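Local coordinates for protein cytosine deaminase (Klebsiella pneumoniae, PDB 4R85) that probably catalyses the hydrolytic deamination of cytosine and 5-methylcytosine, using an iron-centred active site of the amidohydrolase type, at residues C210-D215 and I275-R280; S73-E78 and G279-W284; R46-P51 and A370-L375; I374-N379 and R389-I394; R98-I103 and Q136-L141. All coordinates share one frame; numbering follows the deposited sequence.

From the N terminus, residues 46-51 open the longest loop, closed at 370-375 by contact 3, where the first strand of the barrel meets a late strand. Within that span, contact 2 runs from 73-78 to 279-284, and it in turn encloses contact 5, a short closure between two successive outer helices. Contact 1 starts at 210-215 and ends on the stretch where contact 2 also ends, the two sharing Gly279 and Arg280, and each reaching the bound base through its other segment. Contact 4 then follows contact 3 along strand 372-375, pairing its end with 389-394. Contacts 1 and 2 thus tie loops near the pocket, while contacts 3 and 4 extend the sheet some 34 Å or more away, centre to centre.

Contact 1: residues C210-D215 and I275-R280; sequences CDEIDD and IHLQGR. With 17E (5-methylcytosine), chain G.
Asp214 and Gly279 make the direct hydrogen bond of this contact: Gly279 N donates to Asp214 OD1 at 2.8 Å, nearly straight at 166°, on the syn side of the carboxylate. The short carboxylate of Asp214, on its loop, meets this N-H just past the end of helix 271-277, and glycine readily adopts the positive phi (72°) of this turn. Water reinforces the bond, donating hydrogen bonds to Asp214 OD1 and Leu277 O while accepting from Arg280 N. Van der Waals contact is slight: the methyl CD1 of Leu277 lies 3.9 Å from Glu212 OE1. Towards the ligand, Glu212 sends its chain out fully extended, CG opposite the backbone N (chi1 -167°), long enough to reach 5-methylcytosine. Glu212 OE1 accepts from N4 of the base at 2.8 Å, and Glu212 OE2 lies 2.8 Å from ring N3. Asp308 and Gln151 also bond the base. The carboxylate of Glu212 thus faces the very amino group that deamination removes, on a loop that Asp214 ties to the end of a helix.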
# COMPACT_ATOMS: atom_id res chain seq x y z
N CYS A 210 19.76 3.90 12.16
CA CYS A 210 20.90 3.04 12.40
C CYS A 210 21.72 2.65 11.16
O CYS A 210 22.89 2.98 11.06
CB CYS A 210 20.47 1.82 13.21
SG CYS A 210 21.89 1.05 13.90
N ASP A 211 21.12 1.94 10.23
CA ASP A 211 21.84 1.55 9.03
C ASP A 211 20.92 1.72 7.83
O ASP A 211 20.51 0.74 7.19
CB ASP A 211 22.32 0.09 9.16
CG ASP A 211 23.44 -0.09 10.21
OD1 ASP A 211 23.19 -0.75 11.24
OD2 ASP A 211 24.56 0.42 9.99
N GLU A 212 20.56 2.97 7.54
CA GLU A 212 19.56 3.26 6.52
C GLU A 212 20.24 3.32 5.16
O GLU A 212 20.31 4.38 4.52
CB GLU A 212 18.79 4.55 6.82
CG GLU A 212 17.53 4.72 5.94
CD GLU A 212 16.75 6.00 6.18
OE1 GLU A 212 15.65 6.13 5.59
OE2 GLU A 212 17.22 6.88 6.94
N ILE A 213 20.77 2.19 4.72
CA ILE A 213 21.58 2.14 3.52
C ILE A 213 21.62 0.68 3.09
O ILE A 213 21.42 -0.20 3.92
CB ILE A 213 23.00 2.70 3.78
CG1 ILE A 213 23.79 2.89 2.49
CG2 ILE A 213 23.76 1.84 4.78
CD1 ILE A 213 25.13 3.62 2.70
N ASP A 214 21.86 0.41 1.81
CA ASP A 214 21.81 -0.97 1.32
C ASP A 214 23.16 -1.69 1.40
O ASP A 214 23.28 -2.83 0.95
CB ASP A 214 21.24 -1.03 -0.10
CG ASP A 214 19.73 -0.75 -0.15
OD1 ASP A 214 19.29 -0.06 -1.09
OD2 ASP A 214 18.99 -1.25 0.74
N ASP A 215 24.16 -1.04 1.99
CA ASP A 215 25.51 -1.59 2.12
C ASP A 215 25.54 -2.72 3.16
O ASP A 215 25.35 -2.46 4.35
CB ASP A 215 26.45 -0.46 2.55
CG ASP A 215 27.90 -0.89 2.68
OD1 ASP A 215 28.72 -0.07 3.14
OD2 ASP A 215 28.24 -2.04 2.32
N ILE A 275 10.90 1.22 0.84
CA ILE A 275 10.69 0.69 -0.50
C ILE A 275 10.94 1.80 -1.55
O ILE A 275 11.37 1.54 -2.67
CB ILE A 275 9.28 0.08 -0.67
CG1 ILE A 275 9.23 -0.82 -1.91
CG2 ILE A 275 8.20 1.15 -0.69
CD1 ILE A 275 9.95 -2.16 -1.70
N HIS A 276 10.69 3.05 -1.15
CA HIS A 276 10.93 4.20 -2.02
C HIS A 276 12.42 4.60 -2.08
O HIS A 276 12.97 4.80 -3.15
CB HIS A 276 10.06 5.38 -1.53
CG HIS A 276 10.41 6.71 -2.13
ND1 HIS A 276 10.26 6.99 -3.48
CD2 HIS A 276 10.86 7.85 -1.56
CE1 HIS A 276 10.64 8.23 -3.71
NE2 HIS A 276 11.00 8.78 -2.56
N LEU A 277 13.07 4.70 -0.92
CA LEU A 277 14.44 5.19 -0.86
C LEU A 277 15.50 4.11 -1.08
O LEU A 277 16.61 4.41 -1.50
CB LEU A 277 14.73 5.85 0.50
CG LEU A 277 13.96 7.12 0.86
CD1 LEU A 277 14.47 7.63 2.19
CD2 LEU A 277 14.16 8.20 -0.23
N GLN A 278 15.17 2.86 -0.78
CA GLN A 278 16.14 1.78 -0.91
C GLN A 278 16.02 1.10 -2.27
O GLN A 278 15.04 1.32 -3.00
CB GLN A 278 15.95 0.73 0.21
CG GLN A 278 15.97 1.30 1.62
CD GLN A 278 17.25 2.04 1.93
OE1 GLN A 278 18.34 1.53 1.71
NE2 GLN A 278 17.12 3.27 2.44
N GLY A 279 17.00 0.27 -2.60
CA GLY A 279 17.04 -0.39 -3.89
C GLY A 279 17.39 0.55 -5.04
O GLY A 279 17.34 0.14 -6.20
N ARG A 280 17.75 1.79 -4.73
CA ARG A 280 18.02 2.79 -5.78
C ARG A 280 19.39 2.63 -6.44
O ARG A 280 19.65 3.24 -7.48
CB ARG A 280 17.93 4.21 -5.20
CG ARG A 280 16.52 4.61 -4.75
CD ARG A 280 15.66 5.07 -5.94
NE ARG A 280 14.32 5.46 -5.51
CZ ARG A 280 13.41 6.00 -6.31
NH1 ARG A 280 13.69 6.20 -7.60
NH2 ARG A 280 12.22 6.32 -5.83
N1 17E G . 16.53 11.80 7.23
C2 17E G . 17.07 10.58 7.21
O2 17E G . 18.41 10.43 7.46
N3 17E G . 16.33 9.49 6.95
C4 17E G . 15.02 9.61 6.69
N4 17E G . 14.24 8.44 6.41
C5 17E G . 14.41 10.87 6.71
C6 17E G . 15.21 11.97 6.99
CM5 17E G . 12.95 11.01 6.43
O HOH W 1 18.88 2.93 -2.16

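Contact 2: residues S73-E78 and G279-W284; sequences SGTLFE and GRFDSW. With 17E (5-methylcytosine), chain G.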
# COMPACT_ATOMS: atom_id res chain seq x y z
N SER A 73 16.16 12.07 -7.64
CA SER A 73 16.70 10.72 -7.71
C SER A 73 15.96 9.77 -6.77
O SER A 73 16.10 8.56 -6.88
CB SER A 73 18.19 10.73 -7.37
OG SER A 73 18.40 11.11 -6.02
N GLY A 74 15.18 10.34 -5.85
CA GLY A 74 14.46 9.57 -4.85
C GLY A 74 15.37 8.82 -3.90
O GLY A 74 15.07 7.69 -3.49
N THR A 75 16.51 9.43 -3.56
CA THR A 75 17.48 8.82 -2.65
C THR A 75 17.55 9.53 -1.31
O THR A 75 17.17 10.70 -1.18
CB THR A 75 18.91 8.77 -3.25
OG1 THR A 75 19.39 10.10 -3.47
CG2 THR A 75 18.92 8.01 -4.56
N LEU A 76 18.02 8.79 -0.31
CA LEU A 76 18.27 9.34 1.02
C LEU A 76 19.21 10.54 0.90
O LEU A 76 18.98 11.58 1.51
CB LEU A 76 18.93 8.28 1.91
CG LEU A 76 19.42 8.78 3.26
CD1 LEU A 76 18.24 9.27 4.10
CD2 LEU A 76 20.20 7.68 4.00
N PHE A 77 20.26 10.38 0.11
CA PHE A 77 21.32 11.40 0.07
C PHE A 77 20.90 12.69 -0.61
O PHE A 77 21.22 13.77 -0.11
CB PHE A 77 22.60 10.83 -0.54
CG PHE A 77 23.04 9.54 0.09
CD1 PHE A 77 23.10 8.37 -0.65
CD2 PHE A 77 23.33 9.49 1.45
CE1 PHE A 77 23.48 7.17 -0.05
CE2 PHE A 77 23.70 8.30 2.05
CZ PHE A 77 23.78 7.14 1.29
N GLU A 78 20.20 12.60 -1.73
CA GLU A 78 19.65 13.82 -2.33
C GLU A 78 18.64 14.44 -1.37
O GLU A 78 18.55 15.65 -1.26
CB GLU A 78 19.03 13.58 -3.71
CG GLU A 78 18.51 14.88 -4.33
CD GLU A 78 18.04 14.76 -5.77
OE1 GLU A 78 17.46 15.74 -6.26
OE2 GLU A 78 18.26 13.70 -6.41
N GLY A 279 17.00 0.27 -2.60
CA GLY A 279 17.04 -0.39 -3.89
C GLY A 279 17.39 0.55 -5.04
O GLY A 279 17.34 0.14 -6.20
N ARG A 280 17.75 1.79 -4.73
CA ARG A 280 18.02 2.79 -5.78
C ARG A 280 19.39 2.63 -6.44
O ARG A 280 19.65 3.24 -7.48
CB ARG A 280 17.93 4.21 -5.20
CG ARG A 280 16.52 4.61 -4.75
CD ARG A 280 15.66 5.07 -5.94
NE ARG A 280 14.32 5.46 -5.51
CZ ARG A 280 13.41 6.00 -6.31
NH1 ARG A 280 13.69 6.20 -7.60
NH2 ARG A 280 12.22 6.32 -5.83
N PHE A 281 20.26 1.85 -5.82
CA PHE A 281 21.60 1.66 -6.36
C PHE A 281 21.79 0.27 -6.95
O PHE A 281 22.89 -0.09 -7.35
CB PHE A 281 22.65 1.99 -5.30
CG PHE A 281 22.51 3.39 -4.75
CD1 PHE A 281 21.91 3.61 -3.52
CD2 PHE A 281 22.90 4.48 -5.51
CE1 PHE A 281 21.75 4.90 -3.04
CE2 PHE A 281 22.75 5.77 -5.04
CZ PHE A 281 22.18 5.98 -3.80
N ASP A 282 20.70 -0.49 -7.00
CA ASP A 282 20.67 -1.75 -7.75
C ASP A 282 20.19 -1.47 -9.16
O ASP A 282 19.53 -0.46 -9.42
CB ASP A 282 19.66 -2.72 -7.14
CG ASP A 282 20.16 -3.42 -5.89
OD1 ASP A 282 21.38 -3.42 -5.63
OD2 ASP A 282 19.30 -3.99 -5.19
N SER A 283 20.51 -2.37 -10.08
CA SER A 283 19.74 -2.44 -11.31
C SER A 283 18.62 -3.48 -11.12
O SER A 283 17.59 -3.21 -10.49
CB SER A 283 20.63 -2.77 -12.51
OG SER A 283 21.43 -3.92 -12.27
N TRP A 284 18.86 -4.67 -11.65
CA TRP A 284 17.87 -5.73 -11.65
C TRP A 284 18.64 -7.03 -11.43
O TRP A 284 19.68 -7.22 -12.04
CB TRP A 284 17.14 -5.75 -13.01
CG TRP A 284 16.51 -4.42 -13.36
CD1 TRP A 284 17.04 -3.44 -14.15
CD2 TRP A 284 15.24 -3.92 -12.90
NE1 TRP A 284 16.18 -2.37 -14.22
CE2 TRP A 284 15.07 -2.63 -13.46
CE3 TRP A 284 14.24 -4.43 -12.07
CZ2 TRP A 284 13.93 -1.86 -13.24
CZ3 TRP A 284 13.10 -3.65 -11.84
CH2 TRP A 284 12.96 -2.38 -12.42
N1 17E G . 16.53 11.80 7.23
C2 17E G . 17.07 10.58 7.21
O2 17E G . 18.41 10.43 7.46
N3 17E G . 16.33 9.49 6.95
C4 17E G . 15.02 9.61 6.69
N4 17E G . 14.24 8.44 6.41
C5 17E G . 14.41 10.87 6.71
C6 17E G . 15.21 11.97 6.99
CM5 17E G . 12.95 11.01 6.43
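Two torsions bring Arg280 and Thr75 together at the N-terminal cap of helix 76-87, on the pocket side of the amidohydrolase barrel. Arg280 bends sharply at chi2 (-81°), which lays its chain along the backbone of Ser73 and Gly74. Thr75, with chi1 63°, sets OG1 between its own N and carbonyl carbon and leaves CG2 for the other segment. OG1 is the N-cap acceptor, taking Glu78 N at 3.2 Å, while CG2 touches Arg280 CB at 4.0 Å; threonine can do both because it carries a hydroxyl and a methyl. Over one face of the Arg280 guanidinium lies Gly74 CA, 3.9 Å above the plane and over its centre, an approach that a residue without a side chain permits. The polar grip on this arginine comes from elsewhere, since NE donates to His276 O, and His334 of the second subunit packs on it. Phe281 reaches CZ to Thr75 CG2, its side chain roughly perpendicular to that of the threonine, and to the edge of the Phe77 ring near its plane. Glu78 OE2 accepts hydrogen bonds from both Ser73 N and Ser73 OG, tying the helix's first turn to the chain before the cap. Leu76, right after the cap residue, meets the bound base, its CD1 lying 3.4 Å from N3 of 5-methylcytosine.

Contact 3: residues R46-P51 and A370-L375; sequences RLAIPP and ANLLIL
The pyrrolidine ring of Pro51 meets Asn371 through two of its carbons: CG lies 3.7 Å from Asn371 CB, and CD sits 3.2 Å from Asn371 O. Having no N-H to donate, the proline rests a methylene on this carbonyl. The carboxamide of Asn371 leads away, its OD1 accepting from His396 N. Before the prolines the strands pair antiparallel. Ile49 N donates to Leu373 O at 3.1 Å and Leu373 N to Ile49 O at 2.8 Å, with Leu375 N bonded to Leu47 O farther along. Branched and aliphatic residues suit these buried strands. Ile49 holds CG1 between its N and carbonyl carbon (chi1 54°), which carries CD1 across to Leu375 CD1 at 3.8 Å and CG1 onto Leu373 CB. On the other face, Ala48 and Leu372 pack against strands 2-7 and 14-20 and Ile374 against 2-7; the small alanine is covered there by Ala6 and Leu17. Strand 372-375 thus lies between barrel strand 47-57 and strand 390-395, both antiparallel to it.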
# COMPACT_ATOMS: atom_id res chain seq x y z
N ARG A 46 -18.17 -3.53 16.76
CA ARG A 46 -16.89 -3.07 16.25
C ARG A 46 -15.78 -3.17 17.28
O ARG A 46 -16.03 -3.17 18.49
CB ARG A 46 -17.00 -1.64 15.74
CG ARG A 46 -17.82 -1.53 14.49
CD ARG A 46 -18.05 -0.10 14.13
NE ARG A 46 -18.98 0.02 13.00
CZ ARG A 46 -20.23 0.44 13.11
NH1 ARG A 46 -20.71 0.80 14.30
NH2 ARG A 46 -21.00 0.52 12.04
N LEU A 47 -14.55 -3.25 16.79
CA LEU A 47 -13.37 -3.36 17.63
C LEU A 47 -13.05 -2.07 18.41
O LEU A 47 -13.01 -0.98 17.83
CB LEU A 47 -12.21 -3.73 16.72
CG LEU A 47 -10.90 -4.31 17.18
CD1 LEU A 47 -11.11 -5.54 18.03
CD2 LEU A 47 -10.09 -4.65 15.94
N ALA A 48 -12.82 -2.19 19.71
CA ALA A 48 -12.24 -1.10 20.49
C ALA A 48 -10.77 -1.40 20.73
O ALA A 48 -10.42 -2.50 21.18
CB ALA A 48 -12.97 -0.93 21.83
N ILE A 49 -9.89 -0.44 20.43
CA ILE A 49 -8.45 -0.64 20.60
C ILE A 49 -7.84 0.59 21.25
O ILE A 49 -8.42 1.68 21.20
CB ILE A 49 -7.74 -0.83 19.24
CG1 ILE A 49 -8.09 0.33 18.31
CG2 ILE A 49 -8.11 -2.15 18.61
CD1 ILE A 49 -7.21 0.41 17.08
N PRO A 50 -6.66 0.43 21.86
CA PRO A 50 -5.92 1.61 22.29
C PRO A 50 -5.49 2.41 21.04
O PRO A 50 -5.53 1.88 19.93
CB PRO A 50 -4.72 1.02 23.03
CG PRO A 50 -4.55 -0.36 22.43
CD PRO A 50 -5.96 -0.82 22.21
N PRO A 51 -5.12 3.69 21.21
CA PRO A 51 -4.87 4.54 20.04
C PRO A 51 -3.73 4.04 19.17
O PRO A 51 -2.83 3.32 19.63
CB PRO A 51 -4.48 5.89 20.65
CG PRO A 51 -5.02 5.85 22.07
CD PRO A 51 -4.93 4.42 22.48
N ALA A 370 -8.17 6.64 29.80
CA ALA A 370 -9.24 6.40 28.85
C ALA A 370 -8.90 6.98 27.48
O ALA A 370 -9.50 7.96 27.04
CB ALA A 370 -10.55 6.97 29.37
N ASN A 371 -7.91 6.37 26.83
CA ASN A 371 -7.52 6.72 25.47
C ASN A 371 -7.78 5.51 24.60
O ASN A 371 -7.14 4.47 24.78
CB ASN A 371 -6.03 7.05 25.41
CG ASN A 371 -5.62 8.17 26.36
OD1 ASN A 371 -6.46 8.97 26.79
ND2 ASN A 371 -4.34 8.24 26.67
N LEU A 372 -8.72 5.63 23.67
CA LEU A 372 -9.09 4.49 22.83
C LEU A 372 -9.84 4.90 21.57
O LEU A 372 -10.34 6.03 21.45
CB LEU A 372 -9.93 3.49 23.63
CG LEU A 372 -11.35 3.89 24.01
CD1 LEU A 372 -12.19 2.66 24.29
CD2 LEU A 372 -11.38 4.81 25.22
N LEU A 373 -9.91 3.97 20.62
CA LEU A 373 -10.59 4.18 19.36
C LEU A 373 -11.66 3.12 19.15
O LEU A 373 -11.56 2.01 19.68
CB LEU A 373 -9.61 4.08 18.19
CG LEU A 373 -8.29 4.83 18.24
CD1 LEU A 373 -7.47 4.52 17.01
CD2 LEU A 373 -8.51 6.34 18.37
N ILE A 374 -12.66 3.47 18.37
CA ILE A 374 -13.57 2.47 17.82
C ILE A 374 -13.32 2.41 16.31
O ILE A 374 -13.47 3.41 15.62
CB ILE A 374 -15.04 2.81 18.12
CG1 ILE A 374 -15.29 2.79 19.63
CG2 ILE A 374 -15.96 1.84 17.39
CD1 ILE A 374 -16.65 3.27 20.03
N LEU A 375 -12.90 1.24 15.83
CA LEU A 375 -12.56 1.03 14.43
C LEU A 375 -13.72 0.36 13.71
O LEU A 375 -14.38 -0.49 14.29
CB LEU A 375 -11.37 0.09 14.31
CG LEU A 375 -9.92 0.53 14.32
CD1 LEU A 375 -9.07 -0.67 13.98
CD2 LEU A 375 -9.69 1.67 13.32

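Contact 4: residues I374-N379 and R389-I394; sequences ILDAEN and RVLTSI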
# COMPACT_ATOMS: atom_id res chain seq x y z
N ILE A 374 -12.66 3.47 18.37
CA ILE A 374 -13.57 2.47 17.82
C ILE A 374 -13.32 2.41 16.31
O ILE A 374 -13.47 3.41 15.62
CB ILE A 374 -15.04 2.81 18.12
CG1 ILE A 374 -15.29 2.79 19.63
CG2 ILE A 374 -15.96 1.84 17.39
CD1 ILE A 374 -16.65 3.27 20.03
N LEU A 375 -12.90 1.24 15.83
CA LEU A 375 -12.56 1.03 14.43
C LEU A 375 -13.72 0.36 13.71
O LEU A 375 -14.38 -0.49 14.29
CB LEU A 375 -11.37 0.09 14.31
CG LEU A 375 -9.92 0.53 14.32
CD1 LEU A 375 -9.07 -0.67 13.98
CD2 LEU A 375 -9.69 1.67 13.32
N ASP A 376 -13.95 0.72 12.45
CA ASP A 376 -15.05 0.14 11.68
C ASP A 376 -14.67 -1.23 11.12
O ASP A 376 -14.64 -1.44 9.90
CB ASP A 376 -15.46 1.09 10.55
CG ASP A 376 -16.78 0.68 9.89
OD1 ASP A 376 -17.59 -0.03 10.53
OD2 ASP A 376 -17.00 1.09 8.73
N ALA A 377 -14.38 -2.16 12.02
CA ALA A 377 -14.04 -3.54 11.68
C ALA A 377 -14.13 -4.37 12.95
O ALA A 377 -14.10 -3.82 14.04
CB ALA A 377 -12.64 -3.61 11.11
N GLU A 378 -14.22 -5.69 12.81
CA GLU A 378 -14.44 -6.54 13.99
C GLU A 378 -13.20 -7.29 14.49
O GLU A 378 -13.23 -7.88 15.57
CB GLU A 378 -15.58 -7.54 13.73
CG GLU A 378 -15.23 -8.64 12.74
CD GLU A 378 -15.62 -8.29 11.33
OE1 GLU A 378 -15.34 -7.15 10.89
OE2 GLU A 378 -16.22 -9.16 10.65
N ASN A 379 -12.13 -7.27 13.70
CA ASN A 379 -10.88 -7.93 14.08
C ASN A 379 -9.70 -7.37 13.29
O ASN A 379 -9.90 -6.51 12.43
CB ASN A 379 -10.99 -9.47 13.95
CG ASN A 379 -11.30 -9.93 12.52
OD1 ASN A 379 -10.92 -9.29 11.55
ND2 ASN A 379 -11.98 -11.06 12.41
N ARG A 389 -12.01 2.62 8.84
CA ARG A 389 -12.06 3.99 9.29
C ARG A 389 -12.14 4.07 10.81
O ARG A 389 -12.73 3.20 11.46
CB ARG A 389 -13.27 4.69 8.66
CG ARG A 389 -13.19 4.75 7.14
CD ARG A 389 -14.56 4.79 6.49
NE ARG A 389 -15.01 6.15 6.18
CZ ARG A 389 -15.87 6.84 6.92
NH1 ARG A 389 -16.36 6.31 8.03
NH2 ARG A 389 -16.22 8.07 6.56
N VAL A 390 -11.53 5.10 11.38
CA VAL A 390 -11.65 5.35 12.80
C VAL A 390 -12.94 6.12 13.02
O VAL A 390 -13.08 7.27 12.56
CB VAL A 390 -10.47 6.18 13.33
CG1 VAL A 390 -10.74 6.63 14.77
CG2 VAL A 390 -9.17 5.38 13.21
N LEU A 391 -13.89 5.49 13.69
CA LEU A 391 -15.21 6.08 13.86
C LEU A 391 -15.27 7.01 15.06
O LEU A 391 -16.00 8.00 15.06
CB LEU A 391 -16.26 4.98 14.01
CG LEU A 391 -16.49 4.08 12.80
CD1 LEU A 391 -17.64 3.15 13.08
CD2 LEU A 391 -16.76 4.90 11.53
N THR A 392 -14.51 6.68 16.10
CA THR A 392 -14.49 7.49 17.31
C THR A 392 -13.09 7.46 17.90
O THR A 392 -12.46 6.41 17.95
CB THR A 392 -15.48 6.96 18.36
OG1 THR A 392 -16.76 6.75 17.76
CG2 THR A 392 -15.63 7.96 19.51
N SER A 393 -12.60 8.62 18.32
CA SER A 393 -11.35 8.69 19.06
C SER A 393 -11.65 9.34 20.39
O SER A 393 -12.20 10.44 20.45
CB SER A 393 -10.29 9.49 18.31
OG SER A 393 -9.05 9.47 19.00
N ILE A 394 -11.29 8.64 21.47
CA ILE A 394 -11.52 9.12 22.82
C ILE A 394 -10.18 9.34 23.48
O ILE A 394 -9.29 8.50 23.40
CB ILE A 394 -12.37 8.13 23.63
CG1 ILE A 394 -13.75 7.99 22.99
CG2 ILE A 394 -12.50 8.57 25.08
CD1 ILE A 394 -14.63 6.91 23.62
O HOH W 2 -14.16 1.36 7.42
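Ile374 faces both Leu391 and Thr392 across an antiparallel pairing, the signature of a classic beta bulge. Ile374 N donates to Thr392 O at 3.0 Å, and Ile374 O accepts from Leu391 N at 2.9 Å as well as, weakly, from Thr392 N. Past the bulge Asp376 N bonds Arg389 O at 2.9 Å, nearly in line with the carbonyl, just where the chain makes an inverse gamma turn about Asp376. Among the side chains, Ile374 and Thr392 lie side by side and point the same way, two beta-branched residues suited to strands; Thr392 OG1 is hydrogen-bonded to Gln402. On the opposite face Leu375 CD2 meets Val390 CG2 at 3.7 Å, an aliphatic pair packed against Phe52. The extra residue of the bulge, Leu391, turns toward the end of the other strand, where its CG lies 3.9 Å from Asp376 CB. With its carboxylate opposite its backbone N (chi1 -168°), Asp376 makes a salt bridge to Arg46 through OD1, and OD2 accepts a hydrogen bond from a water that also accepts from Arg389 N. The guanidinium of Arg389 instead serves Glu404 O and Glu406 of the second subunit. Both oxygens of Asp376 are therefore engaged, and the salt bridge with Arg46 would probably favour its ionised form at this edge of a buried patch.

Contact 5: residues R98-I103 and Q136-L141; sequences RALKTI and QEAADL
Two successive helices of the barrel's outer layer, 92-108 and 126-137, meet here through Leu100 and Ile103 on one and the C-terminal end of the other. The pairing is apolar and built round Ala138, the first residue to leave helical geometry. Its CB sits 4.2 Å from Leu100 CD2 and 4.3 Å from Ile103 CD1, facing the gap of two side chains that stand three residues apart and so project from the same side of their helix. With only a methyl group, alanine lets the backbones come near, the CA atoms of Leu100 and Ala138 being 7.6 Å apart. Ile103 also presents CG2 to Leu141 CD1 at 4.4 Å, where a turn with Leu141 N bonded to Ala138 O brings the leucine round. Toward solvent the character changes. Glu137 extends from a CG set opposite its backbone N (chi1 -180°), crossing the Leu100 side chain at about a right angle. Leu100 CD1 then lies 3.7 Å from Glu137 OE1 and almost as close to OE2. This methyl contact leaves the charge to Arg96, which forms a salt bridge with the carboxylate. Elsewhere the helices continue to touch, with Ala99 on Leu131 and Ile103 on Val134. Strand 111-119 joins the two helices and runs parallel to the following strand, 143-149, as in the alternating strands and helices of a TIM barrel.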
# COMPACT_ATOMS: atom_id res chain seq x y z
N ARG A 98 3.28 23.87 9.95
CA ARG A 98 3.37 22.59 9.24
C ARG A 98 3.22 21.40 10.19
O ARG A 98 2.53 20.42 9.88
CB ARG A 98 4.69 22.49 8.48
CG ARG A 98 4.80 23.46 7.31
CD ARG A 98 6.12 23.30 6.53
NE ARG A 98 7.27 23.81 7.28
CZ ARG A 98 8.10 23.06 8.00
NH1 ARG A 98 7.92 21.75 8.10
NH2 ARG A 98 9.12 23.62 8.64
N ALA A 99 3.86 21.48 11.35
CA ALA A 99 3.79 20.40 12.33
C ALA A 99 2.35 20.21 12.82
O ALA A 99 1.86 19.09 12.93
CB ALA A 99 4.73 20.68 13.49
N LEU A 100 1.68 21.32 13.09
CA LEU A 100 0.31 21.26 13.59
C LEU A 100 -0.65 20.68 12.56
O LEU A 100 -1.53 19.91 12.91
CB LEU A 100 -0.16 22.64 14.05
CG LEU A 100 0.44 23.08 15.38
CD1 LEU A 100 -0.03 24.48 15.72
CD2 LEU A 100 0.09 22.08 16.49
N LYS A 101 -0.46 21.04 11.29
CA LYS A 101 -1.28 20.47 10.22
C LYS A 101 -1.12 18.96 10.12
O LYS A 101 -2.09 18.22 9.95
CB LYS A 101 -0.94 21.13 8.89
CG LYS A 101 -1.67 20.53 7.71
CD LYS A 101 -1.61 21.46 6.50
CE LYS A 101 -2.10 20.77 5.24
NZ LYS A 101 -2.13 21.73 4.09
N THR A 102 0.12 18.49 10.21
CA THR A 102 0.40 17.07 10.08
C THR A 102 -0.07 16.30 11.32
O THR A 102 -0.57 15.18 11.23
CB THR A 102 1.90 16.85 9.79
OG1 THR A 102 2.19 17.32 8.47
CG2 THR A 102 2.27 15.37 9.86
N ILE A 103 0.05 16.93 12.48
CA ILE A 103 -0.51 16.36 13.70
C ILE A 103 -2.04 16.21 13.56
O ILE A 103 -2.60 15.20 13.98
CB ILE A 103 -0.14 17.21 14.93
CG1 ILE A 103 1.34 16.99 15.28
CG2 ILE A 103 -1.02 16.84 16.12
CD1 ILE A 103 1.88 17.97 16.30
N GLN A 136 3.46 21.07 23.94
CA GLN A 136 2.52 21.59 24.93
C GLN A 136 1.21 22.00 24.27
O GLN A 136 0.13 21.70 24.78
CB GLN A 136 3.12 22.78 25.69
CG GLN A 136 4.44 22.46 26.38
CD GLN A 136 4.34 21.27 27.31
OE1 GLN A 136 3.40 21.16 28.11
NE2 GLN A 136 5.30 20.35 27.21
N GLU A 137 1.31 22.67 23.13
CA GLU A 137 0.14 23.20 22.43
C GLU A 137 -0.79 22.09 21.95
O GLU A 137 -2.01 22.25 21.97
CB GLU A 137 0.58 24.06 21.25
CG GLU A 137 -0.57 24.66 20.45
CD GLU A 137 -0.11 25.66 19.40
OE1 GLU A 137 1.10 25.67 19.06
OE2 GLU A 137 -0.96 26.43 18.90
N ALA A 138 -0.21 20.97 21.52
CA ALA A 138 -1.01 19.88 20.95
C ALA A 138 -1.29 18.72 21.91
O ALA A 138 -1.76 17.66 21.48
CB ALA A 138 -0.37 19.38 19.65
N ALA A 139 -1.02 18.92 23.19
CA ALA A 139 -1.23 17.88 24.20
C ALA A 139 -2.70 17.43 24.30
O ALA A 139 -2.98 16.32 24.73
CB ALA A 139 -0.73 18.34 25.57
N ASP A 140 -3.63 18.29 23.89
CA ASP A 140 -5.04 17.94 23.87
C ASP A 140 -5.34 16.87 22.80
O ASP A 140 -6.39 16.21 22.85
CB ASP A 140 -5.92 19.17 23.65
CG ASP A 140 -5.56 19.93 22.38
OD1 ASP A 140 -4.37 19.94 22.01
OD2 ASP A 140 -6.47 20.53 21.76
N LEU A 141 -4.43 16.71 21.85
CA LEU A 141 -4.59 15.72 20.79
C LEU A 141 -3.65 14.52 20.94
O LEU A 141 -4.06 13.38 20.75
CB LEU A 141 -4.35 16.37 19.41
CG LEU A 141 -5.20 17.60 19.09
CD1 LEU A 141 -4.88 18.13 17.69
CD2 LEU A 141 -6.69 17.30 19.21